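Local coordinates for acetone carboxylase alpha subunit (Xanthobacter autotrophicus Py2, PDB 5M45), which is one subunit of a multi-chain enzyme, most of whose chain belongs to the hydantoinase B/oxoprolinase sequence family, at residues F92-A97 against H242-L247; G116-Y121 against H155-I160; P131-H134 against I138-N141. One frame throughout, in Å; residues are numbered along the deposited sequence.

Interaction 1: residues F92-A97 against H242-L247; sequences FTLYNA and HMIRKL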
ATOM      1  N   PHE A  92     -13.330   1.435 -22.689  1.00 11.26           N
ATOM      2  CA  PHE A  92     -12.278   0.786 -23.485  1.00 10.99           C
ATOM      3  C   PHE A  92     -11.834   1.682 -24.645  1.00 11.02           C
ATOM      4  O   PHE A  92     -12.682   2.293 -25.332  1.00 11.12           O
ATOM      5  CB  PHE A  92     -12.747  -0.561 -24.042  1.00 10.87           C
ATOM      6  CG  PHE A  92     -12.983  -1.600 -22.968  1.00 10.77           C
ATOM      7  CD1 PHE A  92     -11.913  -2.314 -22.422  1.00 10.64           C
ATOM      8  CD2 PHE A  92     -14.254  -1.834 -22.470  1.00 10.78           C
ATOM      9  CE1 PHE A  92     -12.121  -3.248 -21.417  1.00 10.65           C
ATOM     10  CE2 PHE A  92     -14.469  -2.785 -21.476  1.00 10.82           C
ATOM     11  CZ  PHE A  92     -13.407  -3.483 -20.944  1.00 10.68           C
ATOM     12  N   THR A  93     -10.528   1.770 -24.835  1.00 11.03           N
ATOM     13  CA  THR A  93      -9.931   2.716 -25.740  1.00 11.23           C
ATOM     14  C   THR A  93      -8.800   2.046 -26.586  1.00 11.37           C
ATOM     15  O   THR A  93      -7.984   1.240 -26.061  1.00 11.24           O
ATOM     16  CB  THR A  93      -9.418   3.945 -24.964  1.00 11.33           C
ATOM     17  OG1 THR A  93     -10.483   4.509 -24.166  1.00 11.40           O
ATOM     18  CG2 THR A  93      -8.885   5.009 -25.940  1.00 11.46           C
ATOM     19  N   LEU A  94      -8.762   2.389 -27.886  1.00 11.44           N
ATOM     20  CA  LEU A  94      -7.755   1.859 -28.830  1.00 11.60           C
ATOM     21  C   LEU A  94      -6.686   2.939 -29.100  1.00 11.68           C
ATOM     22  O   LEU A  94      -7.049   4.084 -29.403  1.00 11.62           O
ATOM     23  CB  LEU A  94      -8.430   1.402 -30.127  1.00 11.75           C
ATOM     24  CG  LEU A  94      -7.535   0.920 -31.284  1.00 11.83           C
ATOM     25  CD1 LEU A  94      -6.675  -0.283 -30.896  1.00 11.95           C
ATOM     26  CD2 LEU A  94      -8.421   0.596 -32.481  1.00 12.04           C
ATOM     27  N   TYR A  95      -5.402   2.593 -28.943  1.00 11.82           N
ATOM     28  CA  TYR A  95      -4.272   3.526 -29.114  1.00 12.11           C
ATOM     29  C   TYR A  95      -3.333   3.114 -30.260  1.00 12.43           C
ATOM     30  O   TYR A  95      -3.181   1.921 -30.558  1.00 12.51           O
ATOM     31  CB  TYR A  95      -3.432   3.625 -27.805  1.00 11.98           C
ATOM     32  CG  TYR A  95      -4.227   4.127 -26.622  1.00 11.80           C
ATOM     33  CD1 TYR A  95      -4.959   3.243 -25.831  1.00 11.67           C
ATOM     34  CD2 TYR A  95      -4.247   5.485 -26.283  1.00 11.77           C
ATOM     35  CE1 TYR A  95      -5.704   3.699 -24.736  1.00 11.53           C
ATOM     36  CE2 TYR A  95      -5.001   5.934 -25.204  1.00 11.60           C
ATOM     37  CZ  TYR A  95      -5.720   5.016 -24.425  1.00 11.48           C
ATOM     38  OH  TYR A  95      -6.517   5.443 -23.367  1.00 11.56           O
ATOM     39  N   ASN A  96      -2.703   4.105 -30.899  1.00 12.92           N
ATOM     40  CA  ASN A  96      -1.574   3.861 -31.805  1.00 13.18           C
ATOM     41  C   ASN A  96      -0.275   3.584 -30.986  1.00 13.50           C
ATOM     42  O   ASN A  96      -0.287   3.661 -29.772  1.00 13.21           O
ATOM     43  CB  ASN A  96      -1.448   4.993 -32.858  1.00 13.41           C
ATOM     44  CG  ASN A  96      -0.966   6.320 -32.294  1.00 13.48           C
ATOM     45  OD1 ASN A  96      -0.262   6.394 -31.280  1.00 13.33           O
ATOM     46  ND2 ASN A  96      -1.326   7.407 -33.002  1.00 13.63           N
ATOM     47  N   ALA A  97       0.815   3.214 -31.659  1.00 13.88           N
ATOM     48  CA  ALA A  97       2.062   2.818 -30.996  1.00 14.22           C
ATOM     49  C   ALA A  97       2.641   3.886 -30.083  1.00 14.45           C
ATOM     50  O   ALA A  97       3.284   3.559 -29.072  1.00 14.69           O
ATOM     51  CB  ALA A  97       3.091   2.376 -32.009  1.00 14.41           C
ATOM     52  N   HIS A 242      -8.975  -8.068 -24.635  1.00 13.51           N
ATOM     53  CA  HIS A 242      -8.741  -9.198 -25.557  1.00 13.97           C
ATOM     54  C   HIS A 242      -9.751  -9.275 -26.708  1.00 14.43           C
ATOM     55  O   HIS A 242      -9.363  -9.650 -27.816  1.00 14.26           O
ATOM     56  CB  HIS A 242      -8.598 -10.543 -24.795  1.00 14.11           C
ATOM     57  CG  HIS A 242      -7.283 -10.678 -24.083  1.00 14.11           C
ATOM     58  ND1 HIS A 242      -6.980 -11.748 -23.264  1.00 14.29           N
ATOM     59  CD2 HIS A 242      -6.200  -9.868 -24.062  1.00 13.95           C
ATOM     60  CE1 HIS A 242      -5.749 -11.607 -22.799  1.00 14.26           C
ATOM     61  NE2 HIS A 242      -5.260 -10.468 -23.265  1.00 14.01           N
ATOM     62  N   MET A 243     -11.004  -8.876 -26.462  1.00 15.29           N
ATOM     63  CA  MET A 243     -12.013  -8.727 -27.540  1.00 16.14           C
ATOM     64  C   MET A 243     -11.536  -7.715 -28.596  1.00 15.58           C
ATOM     65  O   MET A 243     -11.619  -7.977 -29.803  1.00 15.81           O
ATOM     66  CB  MET A 243     -13.393  -8.291 -26.976  1.00 17.16           C
ATOM     67  CG  MET A 243     -14.107  -9.366 -26.159  1.00 18.27           C
ATOM     68  SD  MET A 243     -15.535  -8.740 -25.265  1.00 20.07           S
ATOM     69  CE  MET A 243     -16.631  -8.450 -26.638  1.00 20.63           C
ATOM     70  N   ILE A 244     -11.006  -6.585 -28.141  1.00 15.05           N
ATOM     71  CA  ILE A 244     -10.528  -5.533 -29.065  1.00 15.15           C
ATOM     72  C   ILE A 244      -9.254  -5.972 -29.798  1.00 15.38           C
ATOM     73  O   ILE A 244      -9.146  -5.754 -31.004  1.00 15.39           O
ATOM     74  CB  ILE A 244     -10.380  -4.173 -28.341  1.00 14.76           C
ATOM     75  CG1 ILE A 244     -11.768  -3.609 -27.972  1.00 14.61           C
ATOM     76  CG2 ILE A 244      -9.617  -3.155 -29.198  1.00 14.74           C
ATOM     77  CD1 ILE A 244     -11.719  -2.662 -26.769  1.00 14.51           C
ATOM     78  N   ARG A 245      -8.290  -6.569 -29.084  1.00 15.63           N
ATOM     79  CA  ARG A 245      -7.069  -7.117 -29.734  1.00 15.97           C
ATOM     80  C   ARG A 245      -7.431  -8.075 -30.884  1.00 16.49           C
ATOM     81  O   ARG A 245      -6.893  -7.982 -31.987  1.00 15.93           O
ATOM     82  CB  ARG A 245      -6.151  -7.816 -28.731  1.00 15.62           C
ATOM     83  CG  ARG A 245      -4.811  -8.298 -29.340  1.00 15.62           C
ATOM     84  CD  ARG A 245      -3.957  -9.072 -28.331  1.00 15.47           C
ATOM     85  NE  ARG A 245      -4.654 -10.275 -27.884  1.00 15.42           N
ATOM     86  CZ  ARG A 245      -4.271 -11.054 -26.873  1.00 15.33           C
ATOM     87  NH1 ARG A 245      -3.174 -10.799 -26.160  1.00 15.20           N
ATOM     88  NH2 ARG A 245      -4.997 -12.129 -26.575  1.00 15.52           N
ATOM     89  N   LYS A 246      -8.358  -8.973 -30.619  1.00 17.40           N
ATOM     90  CA  LYS A 246      -8.796  -9.930 -31.635  1.00 19.00           C
ATOM     91  C   LYS A 246      -9.428  -9.237 -32.844  1.00 18.69           C
ATOM     92  O   LYS A 246      -9.144  -9.581 -33.994  1.00 18.14           O
ATOM     93  CB  LYS A 246      -9.759 -10.910 -31.018  1.00 20.90           C
ATOM     94  CG  LYS A 246     -10.185 -12.043 -31.938  1.00 23.19           C
ATOM     95  CD  LYS A 246     -11.066 -12.980 -31.118  1.00 25.36           C
ATOM     96  CE  LYS A 246     -12.241 -13.551 -31.903  1.00 27.74           C
ATOM     97  NZ  LYS A 246     -12.033 -15.010 -32.117  1.00 29.70           N
ATOM     98  N   LEU A 247     -10.293  -8.264 -32.584  1.00 18.01           N
ATOM     99  CA  LEU A 247     -10.911  -7.493 -33.677  1.00 17.99           C
ATOM    100  C   LEU A 247      -9.859  -6.738 -34.536  1.00 17.61           C
ATOM    101  O   LEU A 247      -9.934  -6.760 -35.783  1.00 17.51           O
ATOM    102  CB  LEU A 247     -11.976  -6.545 -33.145  1.00 18.03           C
ATOM    103  CG  LEU A 247     -12.514  -5.594 -34.232  1.00 18.34           C
ATOM    104  CD1 LEU A 247     -13.423  -6.357 -35.179  1.00 18.90           C
ATOM    105  CD2 LEU A 247     -13.207  -4.413 -33.660  1.00 18.32           C
TER
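Phe92 and Leu94, on strand 90-95, receive the branches of a single residue of helix 227-255, Ile244. All of the direct contacts are apolar. The delta methyl makes the tighter one: Ile244 CD1 lies 3.6 Å from Phe92 CB and 4.1 Å from Phe92 CG. It therefore meets the root of the aromatic side chain and approaches the ring obliquely. The second branch faces the other strand residue more loosely, with Ile244 CG2 4.4 Å from Leu94 CD1. The split follows from the Ile244 torsions: chi1 (-69°) sets CG1 and CG2 apart, and the near-trans chi2 (154°) carries CD1 on to Phe92. Ile244 also touches Val68 and Ala71 of helix 54-75, while Thr93 and Tyr95 pack on helix 111-124, so the sheet is covered by helices on both faces.

Polar groups take no part across the contact: Arg245 NH2 sits 3.5 Å above the His242 ring plane, over its centre, and forms a salt bridge with Asp210, outside the helix.

No hydrogen bond joins the two segments. With the three touching residues buried, the helix is held against the strand here by hydrophobic and shape-dependent packing rather than by directional bonds.

Interaction 2: residues G116-Y121 against H155-I160; sequences GAAIKY and HTIVPI. With AE4 (3,6,9,12,15-pentaoxaheptadecan-1-ol), chain P.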
ATOM      1  N   GLY A 116      -3.517   6.742 -21.900  1.00 11.47           N
ATOM      2  CA  GLY A 116      -2.490   7.163 -22.866  1.00 11.58           C
ATOM      3  C   GLY A 116      -1.244   7.750 -22.200  1.00 11.57           C
ATOM      4  O   GLY A 116      -0.095   7.473 -22.623  1.00 11.67           O
ATOM      5  N   ALA A 117      -1.460   8.560 -21.155  1.00 11.36           N
ATOM      6  CA  ALA A 117      -0.346   9.107 -20.396  1.00 11.29           C
ATOM      7  C   ALA A 117       0.451   8.011 -19.655  1.00 11.22           C
ATOM      8  O   ALA A 117       1.653   8.137 -19.506  1.00 11.27           O
ATOM      9  CB  ALA A 117      -0.827  10.197 -19.442  1.00 11.29           C
ATOM     10  N   ALA A 118      -0.206   6.948 -19.212  1.00 11.17           N
ATOM     11  CA  ALA A 118       0.494   5.801 -18.616  1.00 11.33           C
ATOM     12  C   ALA A 118       1.353   5.063 -19.665  1.00 11.59           C
ATOM     13  O   ALA A 118       2.501   4.694 -19.377  1.00 11.70           O
ATOM     14  CB  ALA A 118      -0.464   4.832 -17.944  1.00 11.17           C
ATOM     15  N   ILE A 119       0.802   4.855 -20.855  1.00 11.86           N
ATOM     16  CA  ILE A 119       1.577   4.280 -21.961  1.00 12.16           C
ATOM     17  C   ILE A 119       2.814   5.181 -22.266  1.00 12.26           C
ATOM     18  O   ILE A 119       3.931   4.678 -22.404  1.00 12.25           O
ATOM     19  CB  ILE A 119       0.708   4.101 -23.223  1.00 12.43           C
ATOM     20  CG1 ILE A 119      -0.317   2.985 -23.027  1.00 12.54           C
ATOM     21  CG2 ILE A 119       1.570   3.768 -24.446  1.00 12.73           C
ATOM     22  CD1 ILE A 119      -1.523   3.042 -23.956  1.00 12.56           C
ATOM     23  N   LYS A 120       2.607   6.500 -22.313  1.00 12.05           N
ATOM     24  CA  LYS A 120       3.715   7.410 -22.602  1.00 12.21           C
ATOM     25  C   LYS A 120       4.803   7.397 -21.491  1.00 12.27           C
ATOM     26  O   LYS A 120       5.999   7.547 -21.788  1.00 12.23           O
ATOM     27  CB  LYS A 120       3.195   8.830 -22.889  1.00 12.15           C
ATOM     28  CG  LYS A 120       2.388   8.913 -24.178  1.00 12.18           C
ATOM     29  CD  LYS A 120       1.501  10.156 -24.277  1.00 12.29           C
ATOM     30  CE  LYS A 120       0.490  10.010 -25.399  1.00 12.31           C
ATOM     31  NZ  LYS A 120      -0.371  11.192 -25.571  1.00 12.42           N
ATOM     32  N   TYR A 121       4.403   7.206 -20.228  1.00 12.27           N
ATOM     33  CA  TYR A 121       5.367   7.011 -19.145  1.00 12.44           C
ATOM     34  C   TYR A 121       6.265   5.760 -19.403  1.00 12.62           C
ATOM     35  O   TYR A 121       7.489   5.802 -19.203  1.00 12.54           O
ATOM     36  CB  TYR A 121       4.666   6.905 -17.776  1.00 12.38           C
ATOM     37  CG  TYR A 121       5.616   6.848 -16.588  1.00 12.53           C
ATOM     38  CD1 TYR A 121       6.107   8.022 -16.013  1.00 12.74           C
ATOM     39  CD2 TYR A 121       6.046   5.639 -16.056  1.00 12.59           C
ATOM     40  CE1 TYR A 121       6.974   7.985 -14.925  1.00 12.83           C
ATOM     41  CE2 TYR A 121       6.914   5.588 -14.952  1.00 12.79           C
ATOM     42  CZ  TYR A 121       7.380   6.756 -14.396  1.00 12.78           C
ATOM     43  OH  TYR A 121       8.241   6.741 -13.343  1.00 12.99           O
ATOM     44  N   HIS A 155      -6.571   0.588 -14.367  1.00 11.20           N
ATOM     45  CA  HIS A 155      -6.297   0.328 -15.792  1.00 11.39           C
ATOM     46  C   HIS A 155      -5.667  -1.070 -16.025  1.00 11.28           C
ATOM     47  O   HIS A 155      -4.759  -1.458 -15.283  1.00 11.21           O
ATOM     48  CB  HIS A 155      -5.307   1.337 -16.413  1.00 11.65           C
ATOM     49  CG  HIS A 155      -5.533   2.762 -16.035  1.00 11.91           C
ATOM     50  ND1 HIS A 155      -4.509   3.689 -16.030  1.00 12.26           N
ATOM     51  CD2 HIS A 155      -6.658   3.437 -15.694  1.00 12.08           C
ATOM     52  CE1 HIS A 155      -4.996   4.877 -15.683  1.00 12.25           C
ATOM     53  NE2 HIS A 155      -6.298   4.743 -15.466  1.00 12.09           N
ATOM     54  N   THR A 156      -6.132  -1.761 -17.080  1.00 11.16           N
ATOM     55  CA  THR A 156      -5.464  -2.925 -17.667  1.00 11.14           C
ATOM     56  C   THR A 156      -5.078  -2.507 -19.096  1.00 11.34           C
ATOM     57  O   THR A 156      -5.912  -2.003 -19.851  1.00 11.27           O
ATOM     58  CB  THR A 156      -6.365  -4.172 -17.694  1.00 11.17           C
ATOM     59  OG1 THR A 156      -6.705  -4.575 -16.363  1.00 10.96           O
ATOM     60  CG2 THR A 156      -5.662  -5.358 -18.408  1.00 11.25           C
ATOM     61  N   ILE A 157      -3.791  -2.640 -19.424  1.00 11.45           N
ATOM     62  CA  ILE A 157      -3.208  -2.205 -20.712  1.00 11.70           C
ATOM     63  C   ILE A 157      -2.470  -3.408 -21.396  1.00 11.75           C
ATOM     64  O   ILE A 157      -1.628  -4.064 -20.783  1.00 11.78           O
ATOM     65  CB  ILE A 157      -2.251  -1.010 -20.485  1.00 11.72           C
ATOM     66  CG1 ILE A 157      -2.996   0.229 -19.944  1.00 11.67           C
ATOM     67  CG2 ILE A 157      -1.554  -0.629 -21.785  1.00 11.89           C
ATOM     68  CD1 ILE A 157      -2.052   1.225 -19.262  1.00 11.62           C
ATOM     69  N   VAL A 158      -2.829  -3.701 -22.654  1.00 11.88           N
ATOM     70  CA  VAL A 158      -2.291  -4.842 -23.420  1.00 11.96           C
ATOM     71  C   VAL A 158      -1.713  -4.297 -24.757  1.00 12.30           C
ATOM     72  O   VAL A 158      -2.426  -3.605 -25.498  1.00 11.86           O
ATOM     73  CB  VAL A 158      -3.399  -5.870 -23.713  1.00 11.89           C
ATOM     74  CG1 VAL A 158      -2.888  -6.965 -24.618  1.00 12.05           C
ATOM     75  CG2 VAL A 158      -3.942  -6.434 -22.402  1.00 11.96           C
ATOM     76  N   PRO A 159      -0.448  -4.636 -25.083  1.00 12.80           N
ATOM     77  CA  PRO A 159       0.094  -4.255 -26.394  1.00 13.28           C
ATOM     78  C   PRO A 159      -0.488  -5.120 -27.505  1.00 13.82           C
ATOM     79  O   PRO A 159      -0.893  -6.277 -27.260  1.00 14.10           O
ATOM     80  CB  PRO A 159       1.605  -4.491 -26.246  1.00 13.38           C
ATOM     81  CG  PRO A 159       1.684  -5.638 -25.278  1.00 13.28           C
ATOM     82  CD  PRO A 159       0.537  -5.407 -24.298  1.00 12.98           C
ATOM     83  N   ILE A 160      -0.565  -4.541 -28.698  1.00 14.17           N
ATOM     84  CA  ILE A 160      -1.054  -5.235 -29.903  1.00 14.88           C
ATOM     85  C   ILE A 160       0.076  -5.388 -30.919  1.00 15.40           C
ATOM     86  O   ILE A 160       0.708  -4.399 -31.299  1.00 15.29           O
ATOM     87  CB  ILE A 160      -2.245  -4.462 -30.538  1.00 14.85           C
ATOM     88  CG1 ILE A 160      -3.348  -4.258 -29.486  1.00 14.76           C
ATOM     89  CG2 ILE A 160      -2.749  -5.200 -31.770  1.00 15.03           C
ATOM     90  CD1 ILE A 160      -4.503  -3.349 -29.900  1.00 15.04           C
TER
HETATM   91  C2  AE4 P 804       3.430  24.299 -27.940  1.00 58.16           C
HETATM   92  C3  AE4 P 804       4.201  22.980 -27.969  1.00 58.74           C
HETATM   93  O4  AE4 P 804       3.512  22.047 -28.808  1.00 60.68           O
HETATM   94  C5  AE4 P 804       4.301  20.951 -29.296  1.00 58.15           C
HETATM   95  C6  AE4 P 804       3.420  19.721 -29.546  1.00 55.65           C
HETATM   96  O7  AE4 P 804       3.651  18.673 -28.591  1.00 52.61           O
HETATM   97  C8  AE4 P 804       3.135  18.983 -27.287  1.00 48.18           C
HETATM   98  C9  AE4 P 804       3.496  17.863 -26.327  1.00 45.03           C
HETATM   99  C11 AE4 P 804       1.448  17.202 -25.247  1.00 34.14           C
HETATM  100  O10 AE4 P 804       2.410  16.938 -26.264  1.00 41.13           O
HETATM  101  C12 AE4 P 804       0.056  17.066 -25.839  1.00 31.27           C
HETATM  102  O13 AE4 P 804      -0.377  15.705 -25.798  1.00 27.29           O
HETATM  103  C14 AE4 P 804      -1.795  15.598 -25.775  1.00 25.74           C
HETATM  104  C15 AE4 P 804      -2.208  14.139 -25.935  1.00 24.08           C
HETATM  105  O16 AE4 P 804      -1.916  13.453 -24.718  1.00 22.39           O
HETATM  106  C17 AE4 P 804      -3.031  13.291 -23.849  1.00 20.35           C
HETATM  107  C18 AE4 P 804      -2.593  12.387 -22.704  1.00 19.83           C
HETATM  108  O19 AE4 P 804      -2.121  11.125 -23.231  1.00 18.62           O
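Within the two segments no ring face or edge takes part where Ala118 and Ile119 meet Ile157, though Trp169 of strand 165-175 touches both isoleucines. The His155 ring comes no nearer to segment 116-121 than 4.6 Å, from ND1 to Ala118 CB, and meets the ring of His111 with their planes at about 65°. The arrangement is a helix laid over an antiparallel sheet, with strand 153-162 beneath helix 111-124. Two methyl branches of Ile157 make the packing: its CD1 stands 4.2 Å from Ala118 CB, and its CG2 lies 4.0 Å from Ile119 CG1. CG2 of Ile157 is anti to the backbone N while CG1 lies beside it (chi1 -64°), which spreads the two branches beneath successive helix residues. The side chains of Ile119 and Ile157 are set at a slant.

Away from the sheet, the helix lines the pocket of 3,6,9,12,15-pentaoxaheptadecan-1-ol. Gly116 has no side chain, and the ligand's terminal O19 comes close to the backbone, 3.4 Å from Ala117 N and 3.6 Å from Gly116 C. Lys120 runs fully extended beyond CG and also forms a salt bridge with Asp100. Its NZ donates a hydrogen bond of 2.9 Å to ligand O19 and lies an equal 2.9 Å from ligand O16.

Interaction 3: residues P131-H134 against I138-N141; sequences PGVH and IFCN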
ATOM      1  N   PRO A 131      10.880  -3.776 -17.956  1.00 13.60           N
ATOM      2  CA  PRO A 131      10.855  -5.264 -17.972  1.00 13.82           C
ATOM      3  C   PRO A 131      10.581  -5.922 -19.312  1.00 14.00           C
ATOM      4  O   PRO A 131      10.396  -7.151 -19.347  1.00 13.92           O
ATOM      5  CB  PRO A 131       9.697  -5.583 -17.022  1.00 13.64           C
ATOM      6  CG  PRO A 131       8.744  -4.417 -17.269  1.00 13.37           C
ATOM      7  CD  PRO A 131       9.621  -3.217 -17.455  1.00 13.54           C
ATOM      8  N   GLY A 132      10.581  -5.137 -20.398  1.00 14.13           N
ATOM      9  CA  GLY A 132      10.224  -5.614 -21.736  1.00 14.49           C
ATOM     10  C   GLY A 132       8.744  -5.479 -22.030  1.00 14.35           C
ATOM     11  O   GLY A 132       7.912  -5.564 -21.106  1.00 14.49           O
ATOM     12  N   VAL A 133       8.400  -5.282 -23.311  1.00 14.52           N
ATOM     13  CA  VAL A 133       7.002  -5.212 -23.763  1.00 14.55           C
ATOM     14  C   VAL A 133       6.827  -6.282 -24.822  1.00 15.05           C
ATOM     15  O   VAL A 133       7.326  -6.137 -25.958  1.00 15.34           O
ATOM     16  CB  VAL A 133       6.643  -3.813 -24.339  1.00 14.30           C
ATOM     17  CG1 VAL A 133       5.208  -3.776 -24.884  1.00 14.04           C
ATOM     18  CG2 VAL A 133       6.854  -2.731 -23.284  1.00 14.19           C
ATOM     19  N   HIS A 134       6.169  -7.380 -24.432  1.00 15.48           N
ATOM     20  CA  HIS A 134       6.071  -8.586 -25.250  1.00 16.31           C
ATOM     21  C   HIS A 134       4.629  -8.918 -25.614  1.00 16.50           C
ATOM     22  O   HIS A 134       3.685  -8.626 -24.861  1.00 16.09           O
ATOM     23  CB  HIS A 134       6.708  -9.784 -24.561  1.00 16.77           C
ATOM     24  CG  HIS A 134       8.104  -9.552 -24.080  1.00 17.12           C
ATOM     25  ND1 HIS A 134       8.504  -9.854 -22.794  1.00 17.14           N
ATOM     26  CD2 HIS A 134       9.202  -9.072 -24.714  1.00 17.65           C
ATOM     27  CE1 HIS A 134       9.794  -9.572 -22.653  1.00 17.42           C
ATOM     28  NE2 HIS A 134      10.247  -9.111 -23.806  1.00 17.66           N
ATOM     29  N   ILE A 138       0.370  -8.596 -19.979  1.00 13.76           N
ATOM     30  CA  ILE A 138      -0.702  -7.806 -19.347  1.00 13.45           C
ATOM     31  C   ILE A 138      -0.094  -6.824 -18.333  1.00 13.11           C
ATOM     32  O   ILE A 138       0.627  -7.243 -17.413  1.00 13.54           O
ATOM     33  CB  ILE A 138      -1.709  -8.724 -18.598  1.00 13.55           C
ATOM     34  CG1 ILE A 138      -2.313  -9.748 -19.559  1.00 13.68           C
ATOM     35  CG2 ILE A 138      -2.850  -7.895 -17.993  1.00 13.50           C
ATOM     36  CD1 ILE A 138      -3.172 -10.833 -18.841  1.00 13.92           C
ATOM     37  N   PHE A 139      -0.392  -5.527 -18.508  1.00 12.67           N
ATOM     38  CA  PHE A 139       0.016  -4.470 -17.587  1.00 12.41           C
ATOM     39  C   PHE A 139      -1.181  -3.971 -16.766  1.00 12.45           C
ATOM     40  O   PHE A 139      -2.306  -3.939 -17.256  1.00 12.34           O
ATOM     41  CB  PHE A 139       0.731  -3.297 -18.343  1.00 12.16           C
ATOM     42  CG  PHE A 139       2.040  -3.689 -18.978  1.00 12.10           C
ATOM     43  CD1 PHE A 139       3.236  -3.613 -18.264  1.00 12.08           C
ATOM     44  CD2 PHE A 139       2.091  -4.136 -20.299  1.00 12.08           C
ATOM     45  CE1 PHE A 139       4.450  -3.983 -18.848  1.00 12.23           C
ATOM     46  CE2 PHE A 139       3.297  -4.524 -20.891  1.00 12.22           C
ATOM     47  CZ  PHE A 139       4.482  -4.450 -20.173  1.00 12.29           C
ATOM     48  N   CYS A 140      -0.946  -3.605 -15.510  1.00 12.48           N
ATOM     49  CA  CYS A 140      -1.949  -2.967 -14.686  1.00 12.56           C
ATOM     50  C   CYS A 140      -1.382  -1.674 -14.112  1.00 12.18           C
ATOM     51  O   CYS A 140      -0.207  -1.602 -13.788  1.00 12.09           O
ATOM     52  CB  CYS A 140      -2.420  -3.934 -13.584  1.00 13.04           C
ATOM     53  SG  CYS A 140      -3.760  -3.323 -12.521  1.00 13.66           S
ATOM     54  N   ASN A 141      -2.231  -0.661 -13.975  1.00 11.93           N
ATOM     55  CA  ASN A 141      -1.789   0.662 -13.492  1.00 11.70           C
ATOM     56  C   ASN A 141      -2.923   1.460 -12.877  1.00 11.37           C
ATOM     57  O   ASN A 141      -4.072   1.371 -13.344  1.00 11.13           O
ATOM     58  CB  ASN A 141      -1.207   1.452 -14.691  1.00 11.74           C
ATOM     59  CG  ASN A 141      -0.810   2.862 -14.329  1.00 11.88           C
ATOM     60  OD1 ASN A 141       0.214   3.086 -13.675  1.00 11.89           O
ATOM     61  ND2 ASN A 141      -1.634   3.821 -14.709  1.00 12.00           N
TER
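Gly132 O is approached by two groups: Lys205 NZ, which gives it a hydrogen bond, and the rim of the Phe139 ring, whose CZ lies 3.7 Å away. The ring contact is edge-on, with the oxygen near the ring plane. The line from Phe139 CG to CZ points to within about 10° of Gly132 O, so the para C-H is directed almost straight at the carbonyl oxygen. Lys205 NZ is hydrogen-bonded to Pro131 O as well, and thus ties together two consecutive carbonyls of the loop.

One apolar contact accompanies this edge. Val133 CG2 comes obliquely to the ring, 4.3 Å from Phe139 CZ, whereas Pro131 CG stays just beyond contact, 4.6 Å from Phe139 CE1. Phe139 reaches the loop with CG beside its backbone N and anti to the carbonyl carbon (chi1 -65°).

Within the loop, a cis peptide bond precedes Pro131, and Gly132 has a positive phi of 90°. The His134 ring folds back so that Gly132 C stands 4.2 Å above its plane, over the centre. Outside, Val133 packs on Pro159 and Ile17, and Pro131 meets Asp215 of the second subunit.

The contact packs the loop between helix 111-124 and strand 138-141 against Phe139 of that strand. The weakly positive rim of an aromatic ring facing a carbonyl oxygen should be mildly favourable, and it adds to the Lys205 hydrogen bonds and the Val133 packing on the same loop.

All three contacts reach one antiparallel sheet and are nested along the chain: interaction 3 lies inside the loop closed by interaction 2, which lies inside that closed by interaction 1. The centres of interactions 2 and 3 are about 8 Å apart, and strands 138-141 and 153-162 are joined directly by probable backbone hydrogen bonds, among them Ile157 N to Phe139 O at 2.9 Å. Interactions 1 and 2, with centres about 11 Å apart, touch through packing such as Tyr95 CD1 on Ile119 CD1 at 3.9 Å. Interaction 2 alone includes residues of the 3,6,9,12,15-pentaoxaheptadecan-1-ol pocket; the Leu94 side chain of interaction 1 is about 13 Å from that ligand.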